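Local coordinates for protein hydrogenase maturation protease HycI (Thermococcus kodakarensis KOD1, PDB 5ZBY) that probably acts as an endopeptidase that cleaves the C-terminal tail of a [NiFe] hydrogenase precursor during enzyme maturation, at residues Val15-Gly20 with Leu47-Gly52; Leu69-Asp74 with Val121-Gln126. One frame throughout, in Å; residues are numbered along the deposited sequence.

From the N terminus, the chain runs through strand 14-18 and helix 29-40 and returns beside its start in strand 46-50, which closes contact 1. Helix 59-64 follows. Strand 69-75 then opens contact 2, which strand 119-125 closes after strand 85-88 and helix 105-116. The two contacts are in series, with neither nesting nor crossing. They share one mixed sheet: contact 1 ties the outermost strand 46-50 to its neighbour 14-18, and contact 2 pairs the central strand 69-75 with 119-125. Between the contacts, Val71 N and O both lie 2.8 Å from their probable hydrogen-bond partners, Val15 O and Cys17 N. Helices cover both faces of the sheet.

Contact 1. Residues Val15-Gly20 with Leu47-Gly52; sequences VICGIG and LILNCG
The carbonyl group of Gly52 is met on one face by Gly20. Gly20 N donates to Gly52 O at 2.9 Å from above the carbonyl plane, 60° out of it. Ile19 CG2 touches the same oxygen at 3.4 Å. The other flat group is the side-chain amide of Asn50. Its OD1 accepts a bond from Gly52 N at 3.0 Å, and the donor lies in the plane of the amide carbonyl. This is an Asx turn. CG lies opposite the backbone N of Asn50 (chi1 178°), beside the carbonyl carbon, and this brings OD1 forward to the turn. ND2 makes a weak hydrogen bond to Glu35 of helix 29-40. An alanine here has no OD1, which would probably leave Gly52 N without its mate in the Asx turn and the turn less firmly held.

The two strands begin and end a beta-alpha-beta crossover through helix 29-40. They run parallel, 4.8 Å apart at the closest approach of the axes of residues 15-18 and 47-50. Ile16 uses both its N and its O, bonding to Leu47 O and Leu49 N. Gly18 does the same with Leu49 O and Cys51 N. On the face toward helix 29-40, Ile16 and Ile48 lie side by side. Ile48 CD1 meets both CB and CD1 of Ile16, each at 3.7 Å, and Leu37 of the helix packs on both residues. On the reverse face, Val15 CG1 reaches Leu47 CD2 and Leu49 CD1, both at 4.1 Å. Ile62 of helix 59-64 packs over Val15, Cys17 and Leu49. Further along this face, Cys51 SG sits 3.8 Å from Cys17 CB, and the two sulfurs, though neighbours, are too far apart for a disulfide.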
loop_
_atom_site.group_PDB
_atom_site.type_symbol
_atom_site.label_atom_id
_atom_site.label_comp_id
_atom_site.label_asym_id
_atom_site.label_seq_id
_atom_site.Cartn_x
_atom_site.Cartn_y
_atom_site.Cartn_z
ATOM N N VAL A 15 7.697 -6.931 0.365
ATOM C CA VAL A 15 6.328 -7.337 0.128
ATOM C C VAL A 15 5.566 -6.056 -0.132
ATOM O O VAL A 15 5.706 -5.101 0.636
ATOM C CB VAL A 15 5.734 -8.131 1.323
ATOM C CG1 VAL A 15 4.283 -8.569 1.013
ATOM C CG2 VAL A 15 6.605 -9.380 1.666
ATOM N N ILE A 16 4.817 -6.008 -1.238
ATOM C CA ILE A 16 3.963 -4.862 -1.501
ATOM C C ILE A 16 2.514 -5.330 -1.435
ATOM O O ILE A 16 2.154 -6.306 -2.078
ATOM C CB ILE A 16 4.276 -4.242 -2.855
ATOM C CG1 ILE A 16 5.751 -3.778 -2.841
ATOM C CG2 ILE A 16 3.378 -3.006 -3.093
ATOM C CD1 ILE A 16 6.254 -3.409 -4.175
ATOM N N CYS A 17 1.733 -4.660 -0.596
ATOM C CA CYS A 17 0.369 -5.066 -0.246
ATOM C C CYS A 17 -0.601 -4.009 -0.676
ATOM O O CYS A 17 -0.610 -2.939 -0.063
ATOM C CB CYS A 17 0.237 -5.218 1.265
ATOM S SG CYS A 17 1.111 -6.662 1.863
ATOM N N GLY A 18 -1.421 -4.279 -1.692
ATOM C CA GLY A 18 -2.432 -3.308 -2.099
ATOM C C GLY A 18 -3.705 -3.490 -1.297
ATOM O O GLY A 18 -4.209 -4.584 -1.142
ATOM N N ILE A 19 -4.243 -2.399 -0.776
ATOM C CA ILE A 19 -5.436 -2.406 0.034
ATOM C C ILE A 19 -6.475 -1.616 -0.710
ATOM O O ILE A 19 -6.195 -0.541 -1.229
ATOM C CB ILE A 19 -5.197 -1.740 1.444
ATOM C CG1 ILE A 19 -4.106 -2.531 2.193
ATOM C CG2 ILE A 19 -6.471 -1.754 2.302
ATOM C CD1 ILE A 19 -3.678 -1.787 3.450
ATOM N N GLY A 20 -7.709 -2.124 -0.772
ATOM C CA GLY A 20 -8.760 -1.289 -1.352
ATOM C C GLY A 20 -9.930 -2.128 -1.817
ATOM O O GLY A 20 -10.014 -3.304 -1.473
ATOM N N LEU A 47 7.296 -10.004 -3.300
ATOM C CA LEU A 47 5.967 -10.558 -3.278
ATOM C C LEU A 47 4.954 -9.424 -3.376
ATOM O O LEU A 47 5.034 -8.492 -2.584
ATOM C CB LEU A 47 5.759 -11.340 -1.998
ATOM C CG LEU A 47 4.354 -11.834 -1.666
ATOM C CD1 LEU A 47 3.823 -12.784 -2.766
ATOM C CD2 LEU A 47 4.287 -12.468 -0.293
ATOM N N ILE A 48 4.029 -9.517 -4.336
ATOM C CA ILE A 48 2.938 -8.538 -4.492
ATOM C C ILE A 48 1.632 -9.211 -4.103
ATOM O O ILE A 48 1.273 -10.289 -4.611
ATOM C CB ILE A 48 2.836 -8.024 -5.931
ATOM C CG1 ILE A 48 4.194 -7.622 -6.518
ATOM C CG2 ILE A 48 1.804 -6.847 -5.999
ATOM C CD1 ILE A 48 4.781 -6.390 -5.866
ATOM N N LEU A 49 0.912 -8.601 -3.178
ATOM C CA LEU A 49 -0.366 -9.134 -2.719
ATOM C C LEU A 49 -1.488 -8.131 -2.921
ATOM O O LEU A 49 -1.333 -6.934 -2.641
ATOM C CB LEU A 49 -0.305 -9.450 -1.235
ATOM C CG LEU A 49 0.632 -10.555 -0.797
ATOM C CD1 LEU A 49 0.682 -10.579 0.721
ATOM C CD2 LEU A 49 0.118 -11.889 -1.389
ATOM N N ASN A 50 -2.618 -8.624 -3.402
ATOM C CA ASN A 50 -3.874 -7.882 -3.376
ATOM C C ASN A 50 -4.598 -8.304 -2.104
ATOM O O ASN A 50 -5.072 -9.445 -1.991
ATOM C CB ASN A 50 -4.689 -8.173 -4.643
ATOM C CG ASN A 50 -6.041 -7.459 -4.660
ATOM O OD1 ASN A 50 -6.561 -7.005 -3.632
ATOM N ND2 ASN A 50 -6.606 -7.355 -5.853
ATOM N N CYS A 51 -4.650 -7.420 -1.116
ATOM C CA CYS A 51 -5.204 -7.755 0.194
ATOM C C CYS A 51 -6.691 -7.391 0.323
ATOM O O CYS A 51 -7.299 -7.642 1.374
ATOM C CB CYS A 51 -4.454 -7.019 1.299
ATOM S SG CYS A 51 -2.744 -7.579 1.417
ATOM N N GLY A 52 -7.230 -6.766 -0.712
ATOM C CA GLY A 52 -8.583 -6.221 -0.622
ATOM C C GLY A 52 -8.684 -5.336 0.594
ATOM O O GLY A 52 -7.803 -4.534 0.855
#

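Contact 2. Residues Leu69-Asp74 with Val121-Gln126; sequences LVVFVD and VLIGCQ
Strands 69-75 and 119-125 are parallel neighbours in the mixed sheet of this alpha/beta fold. Phe72 is gripped at both ends of its backbone: its N bonds to Val121 O and its O to Ile123 N. Val70 O accepts from Val121 N, and Val70 also bonds with Asp119 further back along strand 119-125. The ladder continues through Asp74 N to Ile123 O. Over residues 69-74 and 121-125 the strand axes cross at -21°.

One face carries Val71, Val121 and Ile123. Val121 CG1 takes the crowded position between its backbone N and carbonyl carbon (chi1 66°). There it touches Val71 CG2 at 3.6 Å and Leu69 CD1 at 4.1 Å. Ile123 CD1 comes obliquely to the other branch of Val71, CG1, at 3.6 Å. Helices 3-8 and 138-156 cover this face, with Val7 on Val121 and Leu147 on Ile123.

The reverse face carries Phe72, Leu122 and Asp74. The Phe72 ring leans away from strand 119-125, and Leu105 and Ile112 of helix 105-116 pack on it. Leu122 CD1 lies against the backbone of Phe72, 3.6 Å from Phe72 O, with Phe72 CB at 4.0 Å. The same methyl is 4.2 Å from Asp74 CB.

Asp74 sits near the C-terminal end of its strand, and its OD1 bonds to a buffer molecule, probably from the crystallisation liquor. Its backbone oxygen stays in the sheet. Asp74 O takes a bond from Cys125 N at 3.0 Å and a C-H contact from Gly124 CA at 3.1 Å.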
loop_
_atom_site.group_PDB
_atom_site.type_symbol
_atom_site.label_atom_id
_atom_site.label_comp_id
_atom_site.label_asym_id
_atom_site.label_seq_id
_atom_site.Cartn_x
_atom_site.Cartn_y
_atom_site.Cartn_z
ATOM N N LEU A 69 11.275 -5.187 3.976
ATOM C CA LEU A 69 10.361 -4.025 3.871
ATOM C C LEU A 69 8.990 -4.532 3.475
ATOM O O LEU A 69 8.874 -5.348 2.554
ATOM C CB LEU A 69 10.841 -3.039 2.817
ATOM C CG LEU A 69 9.928 -1.822 2.529
ATOM C CD1 LEU A 69 9.842 -0.930 3.758
ATOM C CD2 LEU A 69 10.405 -1.043 1.327
ATOM N N VAL A 70 7.956 -4.001 4.134
ATOM C CA VAL A 70 6.572 -4.239 3.736
ATOM C C VAL A 70 5.979 -2.881 3.403
ATOM O O VAL A 70 6.111 -1.948 4.202
ATOM C CB VAL A 70 5.766 -4.931 4.849
ATOM C CG1 VAL A 70 4.302 -5.119 4.365
ATOM C CG2 VAL A 70 6.425 -6.312 5.198
ATOM N N VAL A 71 5.402 -2.762 2.213
ATOM C CA VAL A 71 4.793 -1.492 1.736
ATOM C C VAL A 71 3.308 -1.698 1.555
ATOM O O VAL A 71 2.928 -2.484 0.686
ATOM C CB VAL A 71 5.394 -1.089 0.402
ATOM C CG1 VAL A 71 4.827 0.212 -0.107
ATOM C CG2 VAL A 71 6.936 -0.989 0.527
ATOM N N PHE A 72 2.491 -1.017 2.355
ATOM C CA PHE A 72 1.039 -1.013 2.172
ATOM C C PHE A 72 0.699 0.120 1.256
ATOM O O PHE A 72 1.308 1.177 1.350
ATOM C CB PHE A 72 0.326 -0.855 3.519
ATOM C CG PHE A 72 0.451 -2.086 4.373
ATOM C CD1 PHE A 72 1.330 -2.134 5.436
ATOM C CD2 PHE A 72 -0.285 -3.222 4.060
ATOM C CE1 PHE A 72 1.461 -3.318 6.212
ATOM C CE2 PHE A 72 -0.129 -4.404 4.826
ATOM C CZ PHE A 72 0.705 -4.434 5.899
ATOM N N VAL A 73 -0.222 -0.095 0.326
ATOM C CA VAL A 73 -0.596 0.966 -0.617
ATOM C C VAL A 73 -2.123 1.106 -0.526
ATOM O O VAL A 73 -2.839 0.116 -0.651
ATOM C CB VAL A 73 -0.186 0.640 -2.055
ATOM C CG1 VAL A 73 -0.596 1.749 -3.017
ATOM C CG2 VAL A 73 1.345 0.324 -2.173
ATOM N N ASP A 74 -2.632 2.302 -0.236
ATOM C CA ASP A 74 -4.084 2.456 0.015
ATOM C C ASP A 74 -4.518 3.893 -0.400
ATOM O O ASP A 74 -3.719 4.820 -0.435
ATOM C CB ASP A 74 -4.393 2.220 1.515
ATOM C CG ASP A 74 -5.880 1.985 1.807
ATOM O OD1 ASP A 74 -6.655 1.766 0.851
ATOM O OD2 ASP A 74 -6.236 1.961 2.992
ATOM N N VAL A 121 6.090 0.541 5.665
ATOM C CA VAL A 121 5.704 1.903 5.228
ATOM C C VAL A 121 4.292 1.869 4.624
ATOM O O VAL A 121 3.840 0.800 4.165
ATOM C CB VAL A 121 6.735 2.440 4.243
ATOM C CG1 VAL A 121 6.726 1.652 2.971
ATOM C CG2 VAL A 121 6.496 3.865 3.939
ATOM N N LEU A 122 3.560 3.008 4.683
ATOM C CA LEU A 122 2.287 3.152 3.996
ATOM C C LEU A 122 2.431 4.202 2.917
ATOM O O LEU A 122 2.920 5.308 3.197
ATOM C CB LEU A 122 1.186 3.546 4.992
ATOM C CG LEU A 122 -0.156 4.045 4.441
ATOM C CD1 LEU A 122 -0.863 2.974 3.631
ATOM C CD2 LEU A 122 -1.026 4.529 5.619
ATOM N N ILE A 123 2.078 3.879 1.674
ATOM C CA ILE A 123 1.965 4.895 0.638
ATOM C C ILE A 123 0.470 5.138 0.382
ATOM O O ILE A 123 -0.231 4.219 -0.049
ATOM C CB ILE A 123 2.671 4.500 -0.684
ATOM C CG1 ILE A 123 4.141 4.180 -0.419
ATOM C CG2 ILE A 123 2.513 5.665 -1.737
ATOM C CD1 ILE A 123 4.803 3.484 -1.630
ATOM N N GLY A 124 -0.002 6.361 0.618
ATOM C CA GLY A 124 -1.405 6.676 0.411
ATOM C C GLY A 124 -1.612 7.600 -0.771
ATOM O O GLY A 124 -0.710 8.333 -1.161
ATOM N N CYS A 125 -2.813 7.572 -1.338
ATOM C CA CYS A 125 -3.175 8.532 -2.375
ATOM C C CYS A 125 -4.522 9.113 -1.987
ATOM O O CYS A 125 -5.396 8.369 -1.593
ATOM C CB CYS A 125 -3.253 7.832 -3.737
ATOM S SG CYS A 125 -3.579 8.955 -5.090
ATOM N N GLN A 126 -4.675 10.436 -2.027
ATOM C CA GLN A 126 -5.941 11.081 -1.602
ATOM C C GLN A 126 -7.089 10.803 -2.589
ATOM O O GLN A 126 -6.984 11.137 -3.752
ATOM C CB GLN A 126 -5.702 12.593 -1.469
ATOM C CG GLN A 126 -6.978 13.397 -1.261
ATOM C CD GLN A 126 -7.464 13.240 0.135
ATOM O OE1 GLN A 126 -6.706 13.459 1.102
ATOM N NE2 GLN A 126 -8.723 12.847 0.283
#